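Local coordinates for putative membrane transport protein (Vibrio parahaemolyticus RIMD 2210633, PDB 3CK6), which probably carries zinc ions into the cell together with protons, its cytoplasmic domain forming a funnel-shaped homopentamer, at residues M4-E9 against P41-W46; H32-E37 against Q104-S109; M78-G83 against S97-Y102. The protein carries 1 engineered substitution. All coordinates share one frame; numbering follows the deposited sequence.

Interaction 1. Residues M4-E9 against P41-W46; sequences MGFMIE and PDIRGW. Engineered in segment 41-46: Gly45 (natural residue Ser).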
HETATM    1  N   MSE E   4      19.108 -40.224 -21.305  1.00 44.35           N
HETATM    2  CA  MSE E   4      18.640 -41.088 -20.207  1.00 43.56           C
HETATM    3  C   MSE E   4      18.916 -40.573 -18.782  1.00 42.42           C
HETATM    4  O   MSE E   4      18.240 -40.996 -17.835  1.00 42.53           O
HETATM    5  CB  MSE E   4      19.186 -42.516 -20.359  1.00 43.85           C
HETATM    6  CG  MSE E   4      18.488 -43.371 -21.428  1.00 44.69           C
HETATM    7 SE   MSE E   4      16.538 -43.497 -21.262  0.40 45.69          SE
HETATM    8  CE  MSE E   4      16.018 -42.122 -22.547  1.00 44.01           C
ATOM      9  N   GLY E   5      19.894 -39.675 -18.636  1.00 40.55           N
ATOM     10  CA  GLY E   5      20.362 -39.256 -17.311  1.00 38.43           C
ATOM     11  C   GLY E   5      19.755 -37.964 -16.790  1.00 36.13           C
ATOM     12  O   GLY E   5      19.132 -37.218 -17.545  1.00 36.13           O
ATOM     13  N   PHE E   6      19.931 -37.697 -15.496  1.00 34.63           N
ATOM     14  CA  PHE E   6      19.420 -36.443 -14.914  1.00 33.30           C
ATOM     15  C   PHE E   6      20.218 -35.208 -15.341  1.00 32.53           C
ATOM     16  O   PHE E   6      19.665 -34.117 -15.443  1.00 32.27           O
ATOM     17  CB  PHE E   6      19.284 -36.505 -13.376  1.00 32.97           C
ATOM     18  CG  PHE E   6      20.588 -36.365 -12.634  1.00 31.72           C
ATOM     19  CD1 PHE E   6      21.316 -37.492 -12.260  1.00 33.78           C
ATOM     20  CD2 PHE E   6      21.078 -35.100 -12.300  1.00 33.06           C
ATOM     21  CE1 PHE E   6      22.532 -37.371 -11.574  1.00 33.07           C
ATOM     22  CE2 PHE E   6      22.289 -34.960 -11.623  1.00 31.19           C
ATOM     23  CZ  PHE E   6      23.019 -36.108 -11.259  1.00 31.05           C
HETATM   24  N   MSE E   7      21.512 -35.376 -15.589  1.00 32.14           N
HETATM   25  CA  MSE E   7      22.352 -34.211 -15.876  1.00 32.17           C
HETATM   26  C   MSE E   7      22.355 -33.900 -17.360  1.00 30.28           C
HETATM   27  O   MSE E   7      22.802 -34.707 -18.173  1.00 30.04           O
HETATM   28  CB  MSE E   7      23.779 -34.354 -15.327  1.00 31.89           C
HETATM   29  CG  MSE E   7      24.433 -32.957 -15.049  1.00 32.16           C
HETATM   30 SE   MSE E   7      26.226 -33.128 -14.505  0.80 37.87          SE
HETATM   31  CE  MSE E   7      25.961 -34.000 -12.783  1.00 35.86           C
ATOM     32  N   ILE E   8      21.838 -32.724 -17.701  1.00 29.08           N
ATOM     33  CA  ILE E   8      21.770 -32.267 -19.094  1.00 28.24           C
ATOM     34  C   ILE E   8      23.144 -31.793 -19.591  1.00 28.34           C
ATOM     35  O   ILE E   8      23.638 -32.244 -20.632  1.00 28.30           O
ATOM     36  CB  ILE E   8      20.736 -31.123 -19.244  1.00 28.09           C
ATOM     37  CG1 ILE E   8      19.394 -31.557 -18.635  1.00 25.69           C
ATOM     38  CG2 ILE E   8      20.601 -30.690 -20.697  1.00 27.58           C
ATOM     39  CD1 ILE E   8      18.422 -30.428 -18.398  1.00 25.54           C
ATOM     40  N   GLU E   9      23.738 -30.871 -18.853  1.00 27.97           N
ATOM     41  CA  GLU E   9      25.031 -30.318 -19.229  1.00 29.00           C
ATOM     42  C   GLU E   9      25.834 -29.929 -18.006  1.00 28.02           C
ATOM     43  O   GLU E   9      25.269 -29.636 -16.932  1.00 28.65           O
ATOM     44  CB  GLU E   9      24.837 -29.110 -20.147  1.00 28.73           C
ATOM     45  CG  GLU E   9      25.828 -29.047 -21.271  1.00 32.83           C
ATOM     46  CD  GLU E   9      25.280 -28.344 -22.492  1.00 35.42           C
ATOM     47  OE1 GLU E   9      25.499 -27.128 -22.631  1.00 37.97           O
ATOM     48  OE2 GLU E   9      24.627 -29.009 -23.314  1.00 39.03           O
ATOM     49  N   PRO E  41      14.369 -39.436 -11.515  1.00 34.23           N
ATOM     50  CA  PRO E  41      14.494 -40.216 -10.272  1.00 33.79           C
ATOM     51  C   PRO E  41      15.826 -40.056  -9.536  1.00 32.95           C
ATOM     52  O   PRO E  41      15.861 -40.173  -8.308  1.00 33.35           O
ATOM     53  CB  PRO E  41      14.356 -41.681 -10.739  1.00 34.19           C
ATOM     54  CG  PRO E  41      14.345 -41.641 -12.250  1.00 35.42           C
ATOM     55  CD  PRO E  41      13.847 -40.270 -12.612  1.00 34.36           C
ATOM     56  N   ASP E  42      16.900 -39.806 -10.282  1.00 32.01           N
ATOM     57  CA  ASP E  42      18.270 -39.800  -9.743  1.00 30.74           C
ATOM     58  C   ASP E  42      18.756 -38.476  -9.124  1.00 29.83           C
ATOM     59  O   ASP E  42      19.797 -38.460  -8.451  1.00 28.80           O
ATOM     60  CB  ASP E  42      19.269 -40.212 -10.838  1.00 31.08           C
ATOM     61  CG  ASP E  42      19.167 -41.694 -11.252  1.00 33.60           C
ATOM     62  OD1 ASP E  42      18.415 -42.489 -10.641  1.00 33.63           O
ATOM     63  OD2 ASP E  42      19.864 -42.055 -12.224  1.00 35.43           O
ATOM     64  N   ILE E  43      18.044 -37.370  -9.367  1.00 28.40           N
ATOM     65  CA  ILE E  43      18.565 -36.048  -8.958  1.00 27.40           C
ATOM     66  C   ILE E  43      18.594 -35.842  -7.439  1.00 27.50           C
ATOM     67  O   ILE E  43      19.581 -35.335  -6.904  1.00 26.85           O
ATOM     68  CB  ILE E  43      17.884 -34.850  -9.689  1.00 28.03           C
ATOM     69  CG1 ILE E  43      18.656 -33.538  -9.382  1.00 27.41           C
ATOM     70  CG2 ILE E  43      16.392 -34.786  -9.370  1.00 25.45           C
ATOM     71  CD1 ILE E  43      18.081 -32.282 -10.081  1.00 25.90           C
ATOM     72  N   ARG E  44      17.535 -36.252  -6.745  1.00 27.35           N
ATOM     73  CA  ARG E  44      17.519 -36.138  -5.292  1.00 28.29           C
ATOM     74  C   ARG E  44      18.718 -36.837  -4.638  1.00 27.94           C
ATOM     75  O   ARG E  44      19.320 -36.301  -3.702  1.00 27.71           O
ATOM     76  CB  ARG E  44      16.219 -36.697  -4.694  1.00 28.70           C
ATOM     77  CG  ARG E  44      16.243 -36.741  -3.168  1.00 29.56           C
ATOM     78  CD  ARG E  44      14.932 -37.259  -2.603  1.00 31.90           C
ATOM     79  NE  ARG E  44      13.835 -36.317  -2.800  1.00 32.06           N
ATOM     80  CZ  ARG E  44      13.544 -35.305  -1.981  1.00 33.31           C
ATOM     81  NH1 ARG E  44      12.498 -34.526  -2.255  1.00 30.97           N
ATOM     82  NH2 ARG E  44      14.297 -35.072  -0.895  1.00 31.84           N
ATOM     83  N   GLY E  45      19.040 -38.044  -5.108  1.00 27.96           N
ATOM     84  CA  GLY E  45      20.142 -38.822  -4.534  1.00 27.68           C
ATOM     85  C   GLY E  45      21.465 -38.103  -4.699  1.00 28.24           C
ATOM     86  O   GLY E  45      22.273 -38.006  -3.755  1.00 28.01           O
ATOM     87  N   TRP E  46      21.685 -37.593  -5.907  1.00 27.18           N
ATOM     88  CA  TRP E  46      22.881 -36.825  -6.216  1.00 27.95           C
ATOM     89  C   TRP E  46      23.025 -35.601  -5.310  1.00 27.62           C
ATOM     90  O   TRP E  46      24.092 -35.377  -4.733  1.00 27.35           O
ATOM     91  CB  TRP E  46      22.847 -36.411  -7.680  1.00 27.14           C
ATOM     92  CG  TRP E  46      24.041 -35.689  -8.156  1.00 27.56           C
ATOM     93  CD1 TRP E  46      25.297 -36.199  -8.353  1.00 27.95           C
ATOM     94  CD2 TRP E  46      24.100 -34.313  -8.538  1.00 27.47           C
ATOM     95  NE1 TRP E  46      26.139 -35.210  -8.820  1.00 28.33           N
ATOM     96  CE2 TRP E  46      25.430 -34.044  -8.939  1.00 27.52           C
ATOM     97  CE3 TRP E  46      23.158 -33.274  -8.568  1.00 28.63           C
ATOM     98  CZ2 TRP E  46      25.830 -32.791  -9.392  1.00 25.60           C
ATOM     99  CZ3 TRP E  46      23.561 -32.021  -9.008  1.00 27.57           C
ATOM    100  CH2 TRP E  46      24.901 -31.791  -9.399  1.00 26.98           C
TER
HETATM  101  O   HOH W   1      21.070 -40.294 -14.482  1.00 44.85           O
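Phe6 and Trp46 meet in the aromatic cluster that seats helix 43-49 on one face of the cytoplasmic sheet, next to the start of strand 7-12. The Phe6 side chain reaches across to the helix, its CZ lying over the indole face 3.3 Å from Trp46 CG. The two ring planes are inclined at 46°, an oblique pair. From the selenomethionine Met7 the methyl CE comes in obliquely on the same side of the indole, 3.6 Å from Trp46 CZ2. Met7 CB lies over one face of the Phe6 ring and Ile43 CA over the opposite one, both offset toward the ring's margin, while Asp42 CB approaches Phe6 CD1 obliquely at 3.7 Å. A chi1 of 77° places Phe6 CG between its own backbone N and carbonyl carbon and directs the ring at the helix. A water bridges the exposed end of the contact, accepting from Phe6 N (3.0 Å) and donating to Asp42 OD2 (3.1 Å). Trp46 NE1 is hydrogen-bonded to the carbonyl of Glu26, which limits rotation of the indole, and Tyr34 of strand 32-37 meets the same ring. The arrangement is helix-on-sheet packing of an alpha/beta domain, built here on aromatic and aliphatic side chains.

Interaction 2. Residues H32-E37 against Q104-S109; sequences HWYHCE and QGALIS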
ATOM      1  N   HIS E  32      31.696 -24.592 -11.136  1.00 26.53           N
ATOM      2  CA  HIS E  32      31.041 -25.417 -12.143  1.00 25.79           C
ATOM      3  C   HIS E  32      29.556 -25.102 -12.190  1.00 25.82           C
ATOM      4  O   HIS E  32      28.945 -24.720 -11.174  1.00 23.91           O
ATOM      5  CB  HIS E  32      31.226 -26.910 -11.842  1.00 25.42           C
ATOM      6  CG  HIS E  32      32.613 -27.436 -12.094  1.00 26.52           C
ATOM      7  ND1 HIS E  32      33.758 -26.766 -11.711  1.00 28.73           N
ATOM      8  CD2 HIS E  32      33.032 -28.591 -12.660  1.00 26.53           C
ATOM      9  CE1 HIS E  32      34.818 -27.480 -12.046  1.00 27.46           C
ATOM     10  NE2 HIS E  32      34.404 -28.587 -12.636  1.00 28.97           N
ATOM     11  N   TRP E  33      28.983 -25.283 -13.385  1.00 26.06           N
ATOM     12  CA  TRP E  33      27.547 -25.195 -13.604  1.00 26.71           C
ATOM     13  C   TRP E  33      27.018 -26.575 -13.999  1.00 26.56           C
ATOM     14  O   TRP E  33      27.574 -27.229 -14.880  1.00 27.12           O
ATOM     15  CB  TRP E  33      27.223 -24.175 -14.692  1.00 25.69           C
ATOM     16  CG  TRP E  33      25.768 -24.111 -15.074  1.00 27.74           C
ATOM     17  CD1 TRP E  33      24.677 -24.184 -14.230  1.00 25.85           C
ATOM     18  CD2 TRP E  33      25.241 -23.933 -16.396  1.00 27.38           C
ATOM     19  NE1 TRP E  33      23.512 -24.059 -14.963  1.00 27.87           N
ATOM     20  CE2 TRP E  33      23.831 -23.893 -16.284  1.00 28.97           C
ATOM     21  CE3 TRP E  33      25.829 -23.768 -17.667  1.00 28.94           C
ATOM     22  CZ2 TRP E  33      22.985 -23.739 -17.404  1.00 26.74           C
ATOM     23  CZ3 TRP E  33      24.978 -23.601 -18.790  1.00 28.12           C
ATOM     24  CH2 TRP E  33      23.578 -23.582 -18.640  1.00 27.21           C
ATOM     25  N   TYR E  34      25.977 -27.012 -13.304  1.00 26.00           N
ATOM     26  CA  TYR E  34      25.307 -28.276 -13.552  1.00 26.04           C
ATOM     27  C   TYR E  34      23.861 -27.943 -13.926  1.00 26.27           C
ATOM     28  O   TYR E  34      23.118 -27.386 -13.116  1.00 27.25           O
ATOM     29  CB  TYR E  34      25.338 -29.151 -12.295  1.00 25.84           C
ATOM     30  CG  TYR E  34      26.739 -29.354 -11.747  1.00 26.07           C
ATOM     31  CD1 TYR E  34      27.509 -30.457 -12.142  1.00 25.90           C
ATOM     32  CD2 TYR E  34      27.315 -28.425 -10.880  1.00 26.58           C
ATOM     33  CE1 TYR E  34      28.813 -30.636 -11.675  1.00 24.40           C
ATOM     34  CE2 TYR E  34      28.620 -28.597 -10.417  1.00 26.55           C
ATOM     35  CZ  TYR E  34      29.352 -29.713 -10.808  1.00 25.21           C
ATOM     36  OH  TYR E  34      30.656 -29.863 -10.353  1.00 27.84           O
ATOM     37  N   HIS E  35      23.464 -28.260 -15.154  1.00 26.15           N
ATOM     38  CA  HIS E  35      22.083 -28.058 -15.579  1.00 26.55           C
ATOM     39  C   HIS E  35      21.402 -29.425 -15.574  1.00 26.57           C
ATOM     40  O   HIS E  35      21.912 -30.357 -16.208  1.00 26.49           O
ATOM     41  CB  HIS E  35      22.053 -27.458 -16.986  1.00 26.84           C
ATOM     42  CG  HIS E  35      20.703 -26.989 -17.410  1.00 26.43           C
ATOM     43  ND1 HIS E  35      19.946 -26.132 -16.645  1.00 26.35           N
ATOM     44  CD2 HIS E  35      19.990 -27.226 -18.538  1.00 27.93           C
ATOM     45  CE1 HIS E  35      18.809 -25.880 -17.274  1.00 28.32           C
ATOM     46  NE2 HIS E  35      18.813 -26.528 -18.424  1.00 27.69           N
ATOM     47  N   CYS E  36      20.286 -29.548 -14.848  1.00 26.19           N
ATOM     48  CA  CYS E  36      19.677 -30.863 -14.548  1.00 26.91           C
ATOM     49  C   CYS E  36      18.169 -30.969 -14.813  1.00 27.43           C
ATOM     50  O   CYS E  36      17.456 -29.968 -14.796  1.00 26.57           O
ATOM     51  CB  CYS E  36      19.910 -31.253 -13.090  1.00 26.72           C
ATOM     52  SG  CYS E  36      21.634 -31.093 -12.570  1.00 30.07           S
ATOM     53  N   GLU E  37      17.722 -32.208 -15.041  1.00 27.78           N
ATOM     54  CA  GLU E  37      16.304 -32.555 -15.124  1.00 29.62           C
ATOM     55  C   GLU E  37      15.720 -32.689 -13.713  1.00 30.11           C
ATOM     56  O   GLU E  37      16.105 -33.566 -12.952  1.00 30.14           O
ATOM     57  CB  GLU E  37      16.105 -33.860 -15.910  1.00 29.65           C
ATOM     58  CG  GLU E  37      16.590 -33.823 -17.372  1.00 31.12           C
ATOM     59  CD  GLU E  37      15.616 -33.149 -18.339  1.00 34.28           C
ATOM     60  OE1 GLU E  37      14.785 -32.327 -17.887  1.00 34.16           O
ATOM     61  OE2 GLU E  37      15.686 -33.444 -19.558  1.00 32.33           O
ATOM     62  N   GLN E 104      28.017 -24.464  -2.262  1.00 28.10           N
ATOM     63  CA  GLN E 104      29.484 -24.638  -2.198  1.00 28.34           C
ATOM     64  C   GLN E 104      30.193 -24.087  -3.439  1.00 28.31           C
ATOM     65  O   GLN E 104      31.133 -24.704  -3.939  1.00 28.86           O
ATOM     66  CB  GLN E 104      29.873 -26.109  -1.997  1.00 27.77           C
ATOM     67  CG  GLN E 104      29.381 -26.752  -0.706  1.00 29.54           C
ATOM     68  CD  GLN E 104      29.525 -28.286  -0.694  1.00 29.92           C
ATOM     69  OE1 GLN E 104      29.298 -28.916   0.329  1.00 31.22           O
ATOM     70  NE2 GLN E 104      29.902 -28.880  -1.832  1.00 32.96           N
ATOM     71  N   GLY E 105      29.732 -22.939  -3.945  1.00 28.05           N
ATOM     72  CA  GLY E 105      30.425 -22.244  -5.031  1.00 27.10           C
ATOM     73  C   GLY E 105      30.082 -22.766  -6.430  1.00 26.22           C
ATOM     74  O   GLY E 105      30.677 -22.334  -7.415  1.00 25.16           O
ATOM     75  N   ALA E 106      29.161 -23.717  -6.503  1.00 26.65           N
ATOM     76  CA  ALA E 106      28.659 -24.236  -7.782  1.00 26.52           C
ATOM     77  C   ALA E 106      27.250 -23.741  -8.037  1.00 27.23           C
ATOM     78  O   ALA E 106      26.479 -23.524  -7.099  1.00 28.53           O
ATOM     79  CB  ALA E 106      28.658 -25.753  -7.774  1.00 26.68           C
ATOM     80  N   LEU E 107      26.905 -23.620  -9.311  1.00 26.65           N
ATOM     81  CA  LEU E 107      25.563 -23.258  -9.722  1.00 28.07           C
ATOM     82  C   LEU E 107      24.887 -24.499 -10.254  1.00 27.65           C
ATOM     83  O   LEU E 107      25.362 -25.077 -11.218  1.00 28.58           O
ATOM     84  CB  LEU E 107      25.639 -22.220 -10.837  1.00 27.96           C
ATOM     85  CG  LEU E 107      24.873 -20.895 -10.800  1.00 32.08           C
ATOM     86  CD1 LEU E 107      23.972 -20.763 -12.052  1.00 35.23           C
ATOM     87  CD2 LEU E 107      24.132 -20.614  -9.483  1.00 31.79           C
ATOM     88  N   ILE E 108      23.800 -24.905  -9.613  1.00 27.80           N
ATOM     89  CA  ILE E 108      22.992 -26.047 -10.042  1.00 27.82           C
ATOM     90  C   ILE E 108      21.623 -25.501 -10.443  1.00 28.18           C
ATOM     91  O   ILE E 108      20.911 -24.931  -9.614  1.00 27.64           O
ATOM     92  CB  ILE E 108      22.786 -27.090  -8.913  1.00 27.65           C
ATOM     93  CG1 ILE E 108      24.118 -27.612  -8.352  1.00 27.25           C
ATOM     94  CG2 ILE E 108      21.927 -28.249  -9.387  1.00 28.26           C
ATOM     95  CD1 ILE E 108      23.904 -28.442  -7.060  1.00 29.14           C
ATOM     96  N   SER E 109      21.278 -25.658 -11.716  1.00 28.66           N
ATOM     97  CA  SER E 109      19.965 -25.260 -12.187  1.00 29.41           C
ATOM     98  C   SER E 109      19.166 -26.485 -12.592  1.00 30.06           C
ATOM     99  O   SER E 109      19.727 -27.468 -13.098  1.00 30.12           O
ATOM    100  CB  SER E 109      20.064 -24.248 -13.338  1.00 29.84           C
ATOM    101  OG  SER E 109      20.737 -24.800 -14.445  1.00 29.13           O
TER
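Ser109 OG is gripped by two ring nitrogens of strand 32-37. Trp33 NE1 donates to it over 2.9 Å, with OG close to the indole plane, and His35 ND1 lies 2.7 Å from the same OG in a nearly straight bond (167°) whose proton could sit on either partner. Ser109 has its hydroxyl between the backbone N and the carbonyl carbon (chi1 61°), which turns OG to the neighbouring strand, where both rings present their edges. His35 CB lies over one face of the indole, so the methylene that carries the imidazole packs on the indole.

Beneath these side chains the strands run parallel in register. Leu107 N donates to His32 O and Ser109 N to Tyr34 O, while Tyr34 N and Cys36 N return bonds to Leu107 O and Ser109 O. On the sheet face opposite Trp33 and His35, the Tyr34 ring edge brings CE2 to 3.9 Å from Ala106 CB, and CD2 approaches Ile108 CG1. Tyr34 OH is held by the backbone N of Gln29.

Farther out, helix 116-126 covers Trp33 and His35 through Ile118, and helix 134-161 reaches Trp33 and Leu107 through Leu137. The pairing is the parallel step within a mixed sheet, with helices over the Trp33 face, as expected of an alpha/beta domain.

Interaction 3. Residues M78-G83 against S97-Y102; sequences MLILRG and SIRILY
An extended Met78 chain, with CG anti to the backbone nitrogen, ends in a bend about the CG-SE bond (chi3 -61°) that lays the selenomethionine methyl CE against Leu101 CD1 at 3.8 Å. In Arg82 the turn comes earlier: chi2 of -108° folds the chain across to the other strand, and one guanidinium face rests over Ser97 CB, 3.9 Å from Arg82 NE. Between these two contacts Ile80 and Arg99 pair, with both Ile80 CG1 and CG2 on the Arg99 CG methylene. Within its own strand, Arg99 NE donates to Ser97 OG over 3.1 Å in the guanidinium plane.

Two hydrogen-bonded antiparallel pairs join the backbones. Leu79 N to Ile100 O is 2.7 Å and Leu81 N to Ile98 O 2.9 Å, each donor in the carbonyl plane, whereas the two return bonds arrive tilted 26° from it. On the Leu79 and Leu81 face, Leu138 and Leu145 of helix 134-161 pack against the sheet.

Arg99 NH1 also bonds the carbonyls of Ala62 and Leu60, and Arg82 NH1 that of Met95, with Phe186 in a cation-pi contact to Arg82. Arg82 NH2 and Arg99 NH2 are 5.7 Å apart; the oxygens accepting from the two groups would be expected to offset part of their repulsion.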
HETATM    1  N   MSE E  78      19.117 -20.275  -2.733  1.00 24.97           N
HETATM    2  CA  MSE E  78      18.238 -20.797  -3.788  1.00 27.02           C
HETATM    3  C   MSE E  78      17.554 -19.637  -4.453  1.00 25.65           C
HETATM    4  O   MSE E  78      17.056 -18.748  -3.769  1.00 25.55           O
HETATM    5  CB  MSE E  78      17.167 -21.727  -3.219  1.00 25.46           C
HETATM    6  CG  MSE E  78      16.237 -22.369  -4.291  1.00 29.21           C
HETATM    7 SE   MSE E  78      14.958 -23.599  -3.410  0.80 32.33          SE
HETATM    8  CE  MSE E  78      16.179 -24.795  -2.662  1.00 30.76           C
ATOM      9  N   LEU E  79      17.504 -19.676  -5.781  1.00 25.94           N
ATOM     10  CA  LEU E  79      16.752 -18.717  -6.576  1.00 25.53           C
ATOM     11  C   LEU E  79      15.804 -19.447  -7.527  1.00 26.08           C
ATOM     12  O   LEU E  79      16.212 -20.284  -8.340  1.00 26.46           O
ATOM     13  CB  LEU E  79      17.689 -17.827  -7.400  1.00 24.99           C
ATOM     14  CG  LEU E  79      17.043 -16.726  -8.233  1.00 24.02           C
ATOM     15  CD1 LEU E  79      16.365 -15.660  -7.349  1.00 24.70           C
ATOM     16  CD2 LEU E  79      18.104 -16.100  -9.129  1.00 29.59           C
ATOM     17  N   ILE E  80      14.534 -19.102  -7.418  1.00 25.88           N
ATOM     18  CA  ILE E  80      13.515 -19.685  -8.266  1.00 26.43           C
ATOM     19  C   ILE E  80      12.948 -18.630  -9.177  1.00 26.79           C
ATOM     20  O   ILE E  80      12.601 -17.549  -8.707  1.00 28.17           O
ATOM     21  CB  ILE E  80      12.400 -20.358  -7.396  1.00 25.48           C
ATOM     22  CG1 ILE E  80      13.034 -21.487  -6.568  1.00 26.49           C
ATOM     23  CG2 ILE E  80      11.224 -20.840  -8.288  1.00 26.59           C
ATOM     24  CD1 ILE E  80      12.152 -22.073  -5.446  1.00 27.50           C
ATOM     25  N   LEU E  81      12.820 -18.968 -10.471  1.00 27.33           N
ATOM     26  CA  LEU E  81      12.353 -18.061 -11.503  1.00 27.67           C
ATOM     27  C   LEU E  81      11.397 -18.753 -12.461  1.00 27.18           C
ATOM     28  O   LEU E  81      11.331 -19.975 -12.513  1.00 27.89           O
ATOM     29  CB  LEU E  81      13.533 -17.502 -12.320  1.00 27.57           C
ATOM     30  CG  LEU E  81      14.612 -16.763 -11.517  1.00 27.73           C
ATOM     31  CD1 LEU E  81      15.791 -16.510 -12.430  1.00 27.46           C
ATOM     32  CD2 LEU E  81      14.095 -15.435 -10.893  1.00 28.40           C
ATOM     33  N   ARG E  82      10.647 -17.951 -13.195  1.00 27.27           N
ATOM     34  CA  ARG E  82       9.749 -18.456 -14.213  1.00 26.82           C
ATOM     35  C   ARG E  82      10.091 -17.843 -15.575  1.00 27.29           C
ATOM     36  O   ARG E  82      10.591 -16.705 -15.661  1.00 26.71           O
ATOM     37  CB  ARG E  82       8.294 -18.177 -13.820  1.00 26.62           C
ATOM     38  CG  ARG E  82       7.796 -18.993 -12.639  1.00 24.87           C
ATOM     39  CD  ARG E  82       6.796 -20.091 -13.079  1.00 26.49           C
ATOM     40  NE  ARG E  82       6.318 -20.868 -11.921  1.00 28.63           N
ATOM     41  CZ  ARG E  82       5.356 -21.790 -11.951  1.00 30.05           C
ATOM     42  NH1 ARG E  82       4.746 -22.102 -13.084  1.00 30.05           N
ATOM     43  NH2 ARG E  82       4.993 -22.399 -10.828  1.00 30.72           N
ATOM     44  N   GLY E  83       9.819 -18.613 -16.635  1.00 27.74           N
ATOM     45  CA  GLY E  83      10.002 -18.172 -18.012  1.00 27.33           C
ATOM     46  C   GLY E  83       8.852 -18.607 -18.894  1.00 27.62           C
ATOM     47  O   GLY E  83       8.062 -19.480 -18.512  1.00 26.39           O
ATOM     48  N   SER E  97       9.062 -23.237 -14.429  1.00 31.05           N
ATOM     49  CA  SER E  97       9.870 -22.904 -13.259  1.00 29.75           C
ATOM     50  C   SER E  97      11.311 -23.411 -13.422  1.00 29.35           C
ATOM     51  O   SER E  97      11.536 -24.598 -13.707  1.00 29.08           O
ATOM     52  CB  SER E  97       9.242 -23.489 -12.002  1.00 29.37           C
ATOM     53  OG  SER E  97      10.032 -23.120 -10.889  1.00 29.71           O
ATOM     54  N   ILE E  98      12.264 -22.494 -13.248  1.00 28.32           N
ATOM     55  CA  ILE E  98      13.691 -22.804 -13.257  1.00 28.63           C
ATOM     56  C   ILE E  98      14.176 -22.609 -11.807  1.00 27.87           C
ATOM     57  O   ILE E  98      14.031 -21.526 -11.228  1.00 26.75           O
ATOM     58  CB  ILE E  98      14.479 -21.869 -14.203  1.00 29.01           C
ATOM     59  CG1 ILE E  98      14.054 -22.011 -15.674  1.00 31.60           C
ATOM     60  CG2 ILE E  98      16.037 -22.057 -14.006  1.00 29.63           C
ATOM     61  CD1 ILE E  98      14.128 -23.423 -16.224  1.00 36.90           C
ATOM     62  N   ARG E  99      14.690 -23.673 -11.207  1.00 27.65           N
ATOM     63  CA  ARG E  99      15.053 -23.604  -9.810  1.00 27.38           C
ATOM     64  C   ARG E  99      16.554 -23.800  -9.665  1.00 27.18           C
ATOM     65  O   ARG E  99      17.131 -24.798 -10.091  1.00 26.90           O
ATOM     66  CB  ARG E  99      14.251 -24.573  -8.990  1.00 28.11           C
ATOM     67  CG  ARG E  99      12.755 -24.484  -9.367  1.00 27.29           C
ATOM     68  CD  ARG E  99      11.982 -25.266  -8.458  1.00 29.72           C
ATOM     69  NE  ARG E  99      10.614 -25.404  -8.934  1.00 29.39           N
ATOM     70  CZ  ARG E  99       9.802 -26.367  -8.533  1.00 27.73           C
ATOM     71  NH1 ARG E  99      10.245 -27.301  -7.696  1.00 27.20           N
ATOM     72  NH2 ARG E  99       8.563 -26.428  -9.022  1.00 27.42           N
ATOM     73  N   ILE E 100      17.165 -22.803  -9.065  1.00 26.85           N
ATOM     74  CA  ILE E 100      18.596 -22.685  -9.085  1.00 27.68           C
ATOM     75  C   ILE E 100      19.133 -22.676  -7.659  1.00 28.15           C
ATOM     76  O   ILE E 100      18.656 -21.913  -6.809  1.00 27.55           O
ATOM     77  CB  ILE E 100      19.026 -21.353  -9.784  1.00 27.82           C
ATOM     78  CG1 ILE E 100      18.544 -21.304 -11.235  1.00 29.00           C
ATOM     79  CG2 ILE E 100      20.561 -21.105  -9.617  1.00 27.32           C
ATOM     80  CD1 ILE E 100      18.879 -19.993 -11.890  1.00 29.69           C
ATOM     81  N   LEU E 101      20.148 -23.502  -7.428  1.00 28.38           N
ATOM     82  CA  LEU E 101      20.868 -23.547  -6.168  1.00 29.57           C
ATOM     83  C   LEU E 101      22.259 -23.011  -6.403  1.00 29.31           C
ATOM     84  O   LEU E 101      22.932 -23.441  -7.334  1.00 30.16           O
ATOM     85  CB  LEU E 101      20.963 -25.017  -5.709  1.00 30.01           C
ATOM     86  CG  LEU E 101      21.108 -25.445  -4.250  1.00 33.21           C
ATOM     87  CD1 LEU E 101      19.926 -24.986  -3.407  1.00 33.93           C
ATOM     88  CD2 LEU E 101      21.235 -26.978  -4.167  1.00 31.52           C
ATOM     89  N   TYR E 102      22.707 -22.063  -5.578  1.00 29.19           N
ATOM     90  CA  TYR E 102      24.147 -21.738  -5.510  1.00 28.31           C
ATOM     91  C   TYR E 102      24.649 -22.366  -4.213  1.00 28.66           C
ATOM     92  O   TYR E 102      24.206 -22.006  -3.135  1.00 27.89           O
ATOM     93  CB  TYR E 102      24.385 -20.227  -5.546  1.00 28.48           C
ATOM     94  CG  TYR E 102      25.850 -19.765  -5.468  1.00 29.39           C
ATOM     95  CD1 TYR E 102      26.796 -20.193  -6.408  1.00 30.31           C
ATOM     96  CD2 TYR E 102      26.260 -18.861  -4.503  1.00 28.68           C
ATOM     97  CE1 TYR E 102      28.134 -19.771  -6.350  1.00 27.60           C
ATOM     98  CE2 TYR E 102      27.619 -18.398  -4.444  1.00 27.85           C
ATOM     99  CZ  TYR E 102      28.533 -18.865  -5.382  1.00 27.78           C
ATOM    100  OH  TYR E 102      29.846 -18.453  -5.361  1.00 29.80           O
TER

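All three contacts reach one mixed sheet and are largely buried, but interaction 1 lies toward its outer part, its centre about 21 Å from that of the chain, against about 7 Å for interaction 3. Interactions 2 and 3 are strand pairings carried by backbone bonds, parallel and antiparallel respectively, whereas interaction 1 is side-chain packing with a water at its exposed end. Interaction 2 joins the others: Phe6 O and Ile8 N bond to strand 32-37 on one side, and Ile108 O receives Leu101 N (2.7 Å) on the other. Interactions 1 and 3 do not touch, their nearest atoms being about 7 Å apart. Polar side chains centre on a shared serine hydroxyl in interaction 2 and on arginines in interaction 3.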